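Local atomic coordinates of ribulose bisphosphate carboxylase (Hyperthermus butylicus DSM 5456, PDB entry 6HUN), a protein that probably catalyses the addition of carbon dioxide and water to ribulose 1,5-bisphosphate, yielding two molecules of 3-phosphoglycerate, in an archaeal AMP degradation pathway. Residues Ser24-Phe29 / Ala59-Ala64; Leu172-Lys177 / Gly406-His411; Leu201-Glu206 / His293-Phe298. All blocks are in the same frame, centred on the assembly; numbering follows the deposited sequence.

Contact 1: Ser24-Phe29 / Ala59-Ala64; sequences SIYLEF and AGRIAA
The ring of Tyr26 lies flat over the aliphatic part of Arg61, with CG of the arginine 3.5 Å from the ring centroid and almost on the ring normal, a CH-pi contact. It joins the start of the modelled chain to the outer side of helix 55-65 in the Rubisco N-terminal domain; Ile62 faces the other way, into the mixed beta sheet on which this helix packs. The Arg61 chain runs extended from CG to NE across the ring, and its guanidinium then passes over the ring's rim, with CZ 3.7 Å from Tyr26 CE2 and the two planes 32° apart. Since NE is held in a salt bridge by Asp57, one turn back in the helix, the charged end is steadied while Tyr26 CE2 sits over the face of the guanidinium. Ile25 CG2 covers the opposite face of the tyrosine, off-centre, so the ring is sandwiched between two aliphatic groups.

Phe29 repeats the theme one helical turn further on. Its CG stands anti to the carbonyl carbon (chi1 -67°), which brings the ring over Ala64; the methyl CB sits 3.6 Å from the ring centroid, only 9° off the normal. Phe29 CB meets the methyl CB of Ala63 at 3.8 Å, so Ala63 supports the base of the side chain and Ala64 its ring. Lys85 adds a cation-pi contact to the same ring and a salt bridge to Glu28.

The backbones come closest where Tyr26 passes Gly60. A side chain there would run into the carbonyl of Tyr26; with none present, Gly60 CA comes 3.4 Å from Tyr26 O in a CA-H...O contact.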
loop_
_atom_site.group_PDB
_atom_site.type_symbol
_atom_site.label_atom_id
_atom_site.label_comp_id
_atom_site.label_asym_id
_atom_site.label_seq_id
_atom_site.Cartn_x
_atom_site.Cartn_y
_atom_site.Cartn_z
ATOM N N SER A 24 -22.315 21.897 -6.879
ATOM C CA SER A 24 -22.483 23.319 -7.114
ATOM C C SER A 24 -21.646 24.133 -6.127
ATOM O O SER A 24 -21.108 25.183 -6.478
ATOM C CB SER A 24 -23.958 23.707 -7.015
ATOM O OG SER A 24 -24.164 25.084 -7.319
ATOM N N ILE A 25 -21.545 23.661 -4.880
ATOM C CA ILE A 25 -20.453 24.114 -4.020
ATOM C C ILE A 25 -19.123 23.689 -4.634
ATOM O O ILE A 25 -18.065 24.233 -4.296
ATOM C CB ILE A 25 -20.610 23.568 -2.575
ATOM C CG1 ILE A 25 -19.648 24.263 -1.596
ATOM C CG2 ILE A 25 -20.420 22.054 -2.524
ATOM C CD1 ILE A 25 -20.215 25.515 -0.953
ATOM N N TYR A 26 -19.167 22.754 -5.572
ATOM C CA TYR A 26 -17.965 22.173 -6.143
ATOM C C TYR A 26 -17.488 22.915 -7.383
ATOM O O TYR A 26 -16.372 22.642 -7.846
ATOM C CB TYR A 26 -18.213 20.690 -6.442
ATOM C CG TYR A 26 -18.457 19.869 -5.190
ATOM C CD1 TYR A 26 -17.434 19.649 -4.292
ATOM C CD2 TYR A 26 -19.720 19.348 -4.895
ATOM C CE1 TYR A 26 -17.639 18.908 -3.144
ATOM C CE2 TYR A 26 -19.946 18.616 -3.746
ATOM C CZ TYR A 26 -18.907 18.408 -2.870
ATOM O OH TYR A 26 -19.083 17.679 -1.733
ATOM N N LEU A 27 -18.306 23.846 -7.916
ATOM C CA LEU A 27 -17.866 24.747 -8.984
ATOM C C LEU A 27 -16.756 25.668 -8.495
ATOM O O LEU A 27 -15.928 26.121 -9.286
ATOM C CB LEU A 27 -19.053 25.588 -9.531
ATOM C CG LEU A 27 -19.607 26.907 -8.926
ATOM C CD1 LEU A 27 -18.949 28.211 -9.484
ATOM C CD2 LEU A 27 -21.140 27.083 -9.087
ATOM N N GLU A 28 -16.730 25.942 -7.196
ATOM C CA GLU A 28 -15.733 26.808 -6.578
ATOM C C GLU A 28 -14.307 26.260 -6.698
ATOM O O GLU A 28 -13.340 27.012 -6.486
ATOM C CB GLU A 28 -16.163 27.015 -5.117
ATOM C CG GLU A 28 -15.061 27.106 -4.076
ATOM C CD GLU A 28 -15.514 27.714 -2.753
ATOM O OE1 GLU A 28 -16.748 27.890 -2.558
ATOM O OE2 GLU A 28 -14.623 28.032 -1.918
ATOM N N PHE A 29 -14.143 24.994 -7.079
ATOM C CA PHE A 29 -12.815 24.392 -7.177
ATOM C C PHE A 29 -12.342 24.217 -8.608
ATOM O O PHE A 29 -11.284 23.623 -8.824
ATOM C CB PHE A 29 -12.790 23.032 -6.453
ATOM C CG PHE A 29 -12.969 23.149 -4.960
ATOM C CD1 PHE A 29 -14.231 23.322 -4.411
ATOM C CD2 PHE A 29 -11.868 23.124 -4.114
ATOM C CE1 PHE A 29 -14.416 23.463 -3.044
ATOM C CE2 PHE A 29 -12.041 23.251 -2.746
ATOM C CZ PHE A 29 -13.335 23.428 -2.205
ATOM N N ALA A 59 -14.675 16.824 -11.250
ATOM C CA ALA A 59 -13.353 17.413 -11.074
ATOM C C ALA A 59 -13.303 18.322 -9.853
ATOM O O ALA A 59 -12.290 18.353 -9.148
ATOM C CB ALA A 59 -12.925 18.181 -12.331
ATOM N N GLY A 60 -14.363 19.089 -9.592
ATOM C CA GLY A 60 -14.370 19.909 -8.389
ATOM C C GLY A 60 -14.461 19.073 -7.130
ATOM O O GLY A 60 -13.882 19.423 -6.097
ATOM N N ARG A 61 -15.170 17.948 -7.197
ATOM C CA ARG A 61 -15.211 17.060 -6.047
ATOM C C ARG A 61 -13.855 16.467 -5.773
ATOM O O ARG A 61 -13.464 16.360 -4.614
ATOM C CB ARG A 61 -16.233 15.950 -6.248
ATOM C CG ARG A 61 -17.685 16.413 -6.035
ATOM C CD ARG A 61 -18.620 15.390 -6.605
ATOM N NE ARG A 61 -19.982 15.898 -6.619
ATOM C CZ ARG A 61 -20.878 15.578 -5.696
ATOM N NH1 ARG A 61 -20.527 14.753 -4.718
ATOM N NH2 ARG A 61 -22.109 16.099 -5.743
ATOM N N ILE A 62 -13.125 16.062 -6.830
ATOM C CA ILE A 62 -11.761 15.565 -6.649
ATOM C C ILE A 62 -10.879 16.649 -6.030
ATOM O O ILE A 62 -10.158 16.401 -5.061
ATOM C CB ILE A 62 -11.178 15.069 -7.984
ATOM C CG1 ILE A 62 -11.897 13.790 -8.481
ATOM C CG2 ILE A 62 -9.641 14.800 -7.850
ATOM C CD1 ILE A 62 -11.543 13.517 -9.957
ATOM N N ALA A 63 -10.934 17.869 -6.572
ATOM C CA ALA A 63 -10.084 18.937 -6.049
ATOM C C ALA A 63 -10.397 19.241 -4.580
ATOM O O ALA A 63 -9.479 19.451 -3.782
ATOM C CB ALA A 63 -10.226 20.214 -6.910
ATOM N N ALA A 64 -11.678 19.278 -4.213
ATOM C CA ALA A 64 -12.067 19.562 -2.827
ATOM C C ALA A 64 -11.659 18.430 -1.899
ATOM O O ALA A 64 -11.098 18.656 -0.822
ATOM C CB ALA A 64 -13.580 19.785 -2.736
#

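Contact 2: Leu172-Lys177 / Gly406-His411; sequences LATVPK and GGVLGH
Lys177 lays the first half of its side chain against the methyl CD1 of Leu409. From the lysine, CB stands 3.9 Å from Leu409 CD1, CG is closer at 3.7 Å, and CD is at 4.0 Å. Beyond CD the chain folds twice (chi3 74°, chi4 81°), which carries CE and NZ away from the leucine; this amine is the predicted proton acceptor of the active site. The same leucine methyl also presses on the backbone, reaching Val175 O at 3.4 Å and Lys177 N at 3.6 Å, so it rests against the bend where the chain leaves its strand. Thr174 and Leu409 meet end-on, methyl CG2 to methyl CD1 at 3.9 Å. The hydroxyl OG1 of Thr174 turns instead to the methyl CG2 of Val408, 4.0 Å away, and is buried there without a polar partner.

The contact belongs to the TIM barrel where its first and last strands meet. Strand 171-174 lies between 201-203 and 401-403, and the short helix 405-409 follows the latter and opens with Gly405 and Gly406, predicted to bind substrate. Ile194 of helix 184-196 packs on Thr174 and Leu409, while Val422 of helix 415-431 backs Val408.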
loop_
_atom_site.group_PDB
_atom_site.type_symbol
_atom_site.label_atom_id
_atom_site.label_comp_id
_atom_site.label_asym_id
_atom_site.label_seq_id
_atom_site.Cartn_x
_atom_site.Cartn_y
_atom_site.Cartn_z
ATOM N N LEU A 172 24.509 -7.331 -13.465
ATOM C CA LEU A 172 23.726 -8.560 -13.534
ATOM C C LEU A 172 23.317 -9.056 -12.150
ATOM O O LEU A 172 24.132 -9.074 -11.223
ATOM C CB LEU A 172 24.522 -9.649 -14.240
ATOM C CG LEU A 172 25.013 -9.129 -15.614
ATOM C CD1 LEU A 172 26.117 -10.021 -16.160
ATOM C CD2 LEU A 172 23.860 -8.972 -16.586
ATOM N N ALA A 173 22.071 -9.523 -12.040
ATOM C CA ALA A 173 21.528 -10.070 -10.795
ATOM C C ALA A 173 20.805 -11.387 -11.065
ATOM O O ALA A 173 20.268 -11.592 -12.155
ATOM C CB ALA A 173 20.567 -9.058 -10.155
ATOM N N THR A 174 20.806 -12.292 -10.081
ATOM C CA THR A 174 20.089 -13.570 -10.174
ATOM C C THR A 174 19.398 -13.888 -8.858
ATOM O O THR A 174 20.044 -13.843 -7.813
ATOM C CB THR A 174 21.025 -14.734 -10.499
ATOM O OG1 THR A 174 21.519 -14.566 -11.823
ATOM C CG2 THR A 174 20.279 -16.087 -10.418
ATOM N N VAL A 175 18.122 -14.253 -8.931
ATOM C CA VAL A 175 17.383 -14.915 -7.850
ATOM C C VAL A 175 17.494 -16.437 -7.978
ATOM O O VAL A 175 17.222 -17.003 -9.050
ATOM C CB VAL A 175 15.910 -14.493 -7.861
ATOM C CG1 VAL A 175 15.133 -15.134 -6.683
ATOM C CG2 VAL A 175 15.799 -12.986 -7.866
ATOM N N PRO A 176 17.887 -17.133 -6.910
ATOM C CA PRO A 176 17.915 -18.600 -6.929
ATOM C C PRO A 176 16.597 -19.218 -7.371
ATOM O O PRO A 176 15.520 -18.635 -7.259
ATOM C CB PRO A 176 18.222 -18.964 -5.472
ATOM C CG PRO A 176 18.972 -17.788 -4.944
ATOM C CD PRO A 176 18.430 -16.578 -5.658
ATOM N N LYS A 177 16.702 -20.427 -7.893
ATOM C CA LYS A 177 15.547 -21.235 -8.164
ATOM C C LYS A 177 15.733 -22.558 -7.436
ATOM O O LYS A 177 16.817 -23.151 -7.518
ATOM C CB LYS A 177 15.351 -21.476 -9.665
ATOM C CG LYS A 177 14.984 -20.230 -10.457
ATOM C CD LYS A 177 14.917 -20.529 -11.972
ATOM C CE LYS A 177 13.652 -21.330 -12.382
ATOM N NZ LYS A 177 12.446 -20.458 -12.526
ATOM N N GLY A 406 16.767 -17.408 -15.218
ATOM C CA GLY A 406 16.603 -18.599 -16.029
ATOM C C GLY A 406 17.810 -18.859 -16.911
ATOM O O GLY A 406 18.326 -19.974 -16.962
ATOM N N GLY A 407 18.316 -17.803 -17.566
ATOM C CA GLY A 407 19.491 -17.939 -18.411
ATOM C C GLY A 407 20.700 -18.492 -17.687
ATOM O O GLY A 407 21.550 -19.153 -18.299
ATOM N N VAL A 408 20.785 -18.264 -16.379
ATOM C CA VAL A 408 21.971 -18.623 -15.609
ATOM C C VAL A 408 21.846 -20.012 -15.007
ATOM O O VAL A 408 22.692 -20.884 -15.239
ATOM C CB VAL A 408 22.225 -17.556 -14.518
ATOM C CG1 VAL A 408 23.125 -18.117 -13.405
ATOM C CG2 VAL A 408 22.849 -16.324 -15.125
ATOM N N LEU A 409 20.784 -20.243 -14.234
ATOM C CA LEU A 409 20.595 -21.508 -13.535
ATOM C C LEU A 409 20.200 -22.646 -14.464
ATOM O O LEU A 409 20.356 -23.813 -14.092
ATOM C CB LEU A 409 19.547 -21.307 -12.427
ATOM C CG LEU A 409 19.798 -20.017 -11.681
ATOM C CD1 LEU A 409 18.582 -19.585 -10.839
ATOM C CD2 LEU A 409 20.981 -20.217 -10.796
ATOM N N GLY A 410 19.725 -22.347 -15.669
ATOM C CA GLY A 410 19.319 -23.363 -16.610
ATOM C C GLY A 410 20.348 -23.735 -17.662
ATOM O O GLY A 410 20.026 -24.514 -18.566
ATOM N N HIS A 411 21.574 -23.215 -17.577
ATOM C CA HIS A 411 22.585 -23.491 -18.607
ATOM C C HIS A 411 22.986 -24.968 -18.596
ATOM O O HIS A 411 23.209 -25.549 -17.530
ATOM C CB HIS A 411 23.819 -22.610 -18.396
ATOM C CG HIS A 411 24.745 -22.549 -19.577
ATOM N ND1 HIS A 411 25.891 -23.316 -19.667
ATOM C CD2 HIS A 411 24.711 -21.797 -20.703
ATOM C CE1 HIS A 411 26.512 -23.050 -20.803
ATOM N NE2 HIS A 411 25.816 -22.136 -21.455
#

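Contact 3: Leu201-Glu206 / His293-Phe298; sequences LVKDDE and HGHRAF
Glu206 sets its CB squarely over one face of the His295 ring, 3.4 Å from the centroid, in a CH-pi contact. The glutamate is folded: CG sits between the backbone N and the carbonyl carbon (chi1 74°), and a second bend at chi2 (-75°) brings the carboxylate round, with OE2 3.8 Å from His295 NE2; OE1 is taken by a salt bridge to Lys179. At the ring's rim, ND1 accepts the backbone N-H of Ala297 at 3.0 Å, the donor lying 18° out of the ring plane, which helps fix how the ring is turned.

Lys203 comes in across both histidines at about a right angle. Fully extended until its last bend, it puts CE 3.3 Å from NE2 of His293, whose ND1 is hydrogen-bonded to His326, and NZ at the edge of the His295 ring, 4.0 Å from CD2. Its amine, not carbamylated here, is hydrogen-bonded to Gln403. Replacing His295 with an alanine would probably leave Ala297 N without its acceptor and open a gap under Glu206 CB, giving the glutamate more freedom to move.

Glu206 is a predicted magnesium ligand, as is Lys203 once carbamylated, and His295 a predicted proton acceptor. They meet across the barrel: strands 201-203 and 291-295 are separated in the sheet by 239-243, whose Leu241 touches Lys203 and His293, and by 265-269, whose Met267 touches His295.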
loop_
_atom_site.group_PDB
_atom_site.type_symbol
_atom_site.label_atom_id
_atom_site.label_comp_id
_atom_site.label_asym_id
_atom_site.label_seq_id
_atom_site.Cartn_x
_atom_site.Cartn_y
_atom_site.Cartn_z
ATOM N N LEU A 201 25.350 -9.671 -8.434
ATOM C CA LEU A 201 24.448 -9.559 -7.278
ATOM C C LEU A 201 23.613 -10.818 -7.174
ATOM O O LEU A 201 23.034 -11.268 -8.171
ATOM C CB LEU A 201 23.529 -8.345 -7.378
ATOM C CG LEU A 201 24.208 -6.990 -7.469
ATOM C CD1 LEU A 201 23.174 -6.008 -7.956
ATOM C CD2 LEU A 201 24.728 -6.545 -6.107
ATOM N N VAL A 202 23.561 -11.408 -5.969
ATOM C CA VAL A 202 22.596 -12.461 -5.701
ATOM C C VAL A 202 21.414 -11.799 -4.995
ATOM O O VAL A 202 21.594 -10.875 -4.205
ATOM C CB VAL A 202 23.224 -13.611 -4.878
ATOM C CG1 VAL A 202 23.986 -13.069 -3.722
ATOM C CG2 VAL A 202 22.151 -14.606 -4.415
ATOM N N LYS A 203 20.218 -12.183 -5.368
ATOM C CA LYS A 203 19.032 -11.442 -4.930
ATOM C C LYS A 203 18.054 -12.371 -4.260
ATOM O O LYS A 203 17.674 -13.397 -4.828
ATOM C CB LYS A 203 18.371 -10.760 -6.125
ATOM C CG LYS A 203 17.156 -9.841 -5.873
ATOM C CD LYS A 203 16.714 -9.400 -7.288
ATOM C CE LYS A 203 15.531 -8.464 -7.268
ATOM N NZ LYS A 203 14.268 -9.035 -7.863
ATOM N N ASP A 204 17.572 -11.972 -3.081
ATOM C CA ASP A 204 16.510 -12.723 -2.454
ATOM C C ASP A 204 15.236 -12.546 -3.252
ATOM O O ASP A 204 15.004 -11.492 -3.851
ATOM C CB ASP A 204 16.241 -12.180 -1.037
ATOM C CG ASP A 204 17.181 -12.706 -0.003
ATOM O OD1 ASP A 204 18.023 -13.654 -0.266
ATOM O OD2 ASP A 204 17.084 -12.127 1.105
ATOM N N ASP A 205 14.346 -13.519 -3.186
ATOM C CA ASP A 205 13.067 -13.214 -3.811
ATOM C C ASP A 205 12.201 -12.387 -2.856
ATOM O O ASP A 205 12.513 -12.232 -1.672
ATOM C CB ASP A 205 12.366 -14.491 -4.256
ATOM C CG ASP A 205 11.564 -14.295 -5.548
ATOM O OD1 ASP A 205 12.074 -13.676 -6.511
ATOM O OD2 ASP A 205 10.410 -14.749 -5.603
ATOM N N GLU A 206 11.102 -11.812 -3.401
ATOM C CA GLU A 206 10.294 -10.840 -2.664
ATOM C C GLU A 206 9.652 -11.416 -1.412
ATOM O O GLU A 206 9.341 -10.655 -0.478
ATOM C CB GLU A 206 9.215 -10.250 -3.591
ATOM C CG GLU A 206 8.064 -11.190 -3.894
ATOM C CD GLU A 206 8.418 -12.289 -4.869
ATOM O OE1 GLU A 206 7.665 -13.297 -4.902
ATOM O OE2 GLU A 206 9.445 -12.156 -5.593
ATOM N N HIS A 293 17.537 -1.671 -2.889
ATOM C CA HIS A 293 16.787 -2.218 -4.004
ATOM C C HIS A 293 15.303 -2.190 -3.620
ATOM O O HIS A 293 14.891 -2.887 -2.688
ATOM C CB HIS A 293 17.240 -3.640 -4.287
ATOM C CG HIS A 293 16.589 -4.248 -5.495
ATOM N ND1 HIS A 293 17.283 -4.499 -6.660
ATOM C CD2 HIS A 293 15.319 -4.655 -5.715
ATOM C CE1 HIS A 293 16.468 -5.063 -7.536
ATOM N NE2 HIS A 293 15.260 -5.140 -7.001
ATOM N N GLY A 294 14.494 -1.415 -4.345
ATOM C CA GLY A 294 13.059 -1.430 -4.061
ATOM C C GLY A 294 12.279 -2.452 -4.879
ATOM O O GLY A 294 12.339 -2.447 -6.129
ATOM N N HIS A 295 11.611 -3.407 -4.218
ATOM C CA HIS A 295 10.851 -4.419 -4.931
ATOM C C HIS A 295 9.409 -3.925 -4.967
ATOM O O HIS A 295 8.870 -3.557 -3.945
ATOM C CB HIS A 295 10.934 -5.768 -4.213
ATOM C CG HIS A 295 10.433 -6.890 -5.044
ATOM N ND1 HIS A 295 9.085 -7.057 -5.309
ATOM C CD2 HIS A 295 11.093 -7.811 -5.807
ATOM C CE1 HIS A 295 8.932 -8.086 -6.135
ATOM N NE2 HIS A 295 10.132 -8.569 -6.444
ATOM N N ARG A 296 8.762 -3.977 -6.123
ATOM C CA ARG A 296 7.424 -3.368 -6.202
ATOM C C ARG A 296 6.260 -4.348 -6.032
ATOM O O ARG A 296 5.148 -4.018 -6.437
ATOM C CB ARG A 296 7.284 -2.641 -7.546
ATOM C CG ARG A 296 7.639 -3.606 -8.716
ATOM C CD ARG A 296 7.384 -2.932 -10.142
ATOM N NE ARG A 296 7.429 -3.937 -11.198
ATOM C CZ ARG A 296 6.923 -3.784 -12.418
ATOM N NH1 ARG A 296 6.349 -2.624 -12.765
ATOM N NH2 ARG A 296 6.975 -4.791 -13.281
ATOM N N ALA A 297 6.466 -5.518 -5.406
ATOM C CA ALA A 297 5.356 -6.453 -5.218
ATOM C C ALA A 297 4.148 -5.747 -4.616
ATOM O O ALA A 297 4.320 -4.920 -3.716
ATOM C CB ALA A 297 5.829 -7.595 -4.297
ATOM N N PHE A 298 2.966 -6.031 -5.192
ATOM C CA PHE A 298 1.610 -5.575 -4.893
ATOM C C PHE A 298 1.194 -4.497 -5.887
ATOM O O PHE A 298 -0.003 -4.229 -6.080
ATOM C CB PHE A 298 1.445 -5.006 -3.456
ATOM C CG PHE A 298 0.027 -4.573 -3.161
ATOM C CD1 PHE A 298 -1.007 -5.522 -3.189
ATOM C CD2 PHE A 298 -0.263 -3.200 -2.930
ATOM C CE1 PHE A 298 -2.344 -5.132 -2.873
ATOM C CE2 PHE A 298 -1.634 -2.814 -2.546
ATOM C CZ PHE A 298 -2.630 -3.783 -2.568
#

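Overall arrangement
Contacts 2 and 3 share the active-site end of the TIM barrel, their centres 14 Å apart. Neighbouring strands 171-174 and 201-203 tie them together, with Thr174 O 3.0 Å from Lys203 N in a probable hydrogen bond. A calcium ion lies about 3 Å from the side chain of His293 in contact 3 and about 7 Å from that of Val175 in contact 2. Contact 1, in the N-terminal domain, lies apart, its centre about 53 Å from that of contact 2 and 41 Å from that of contact 3. Across the dimer, however, the second subunit's copy of that region comes near contact 2: its Thr70, which touches Ile25 and Tyr26 in its own chain, packs on Lys177.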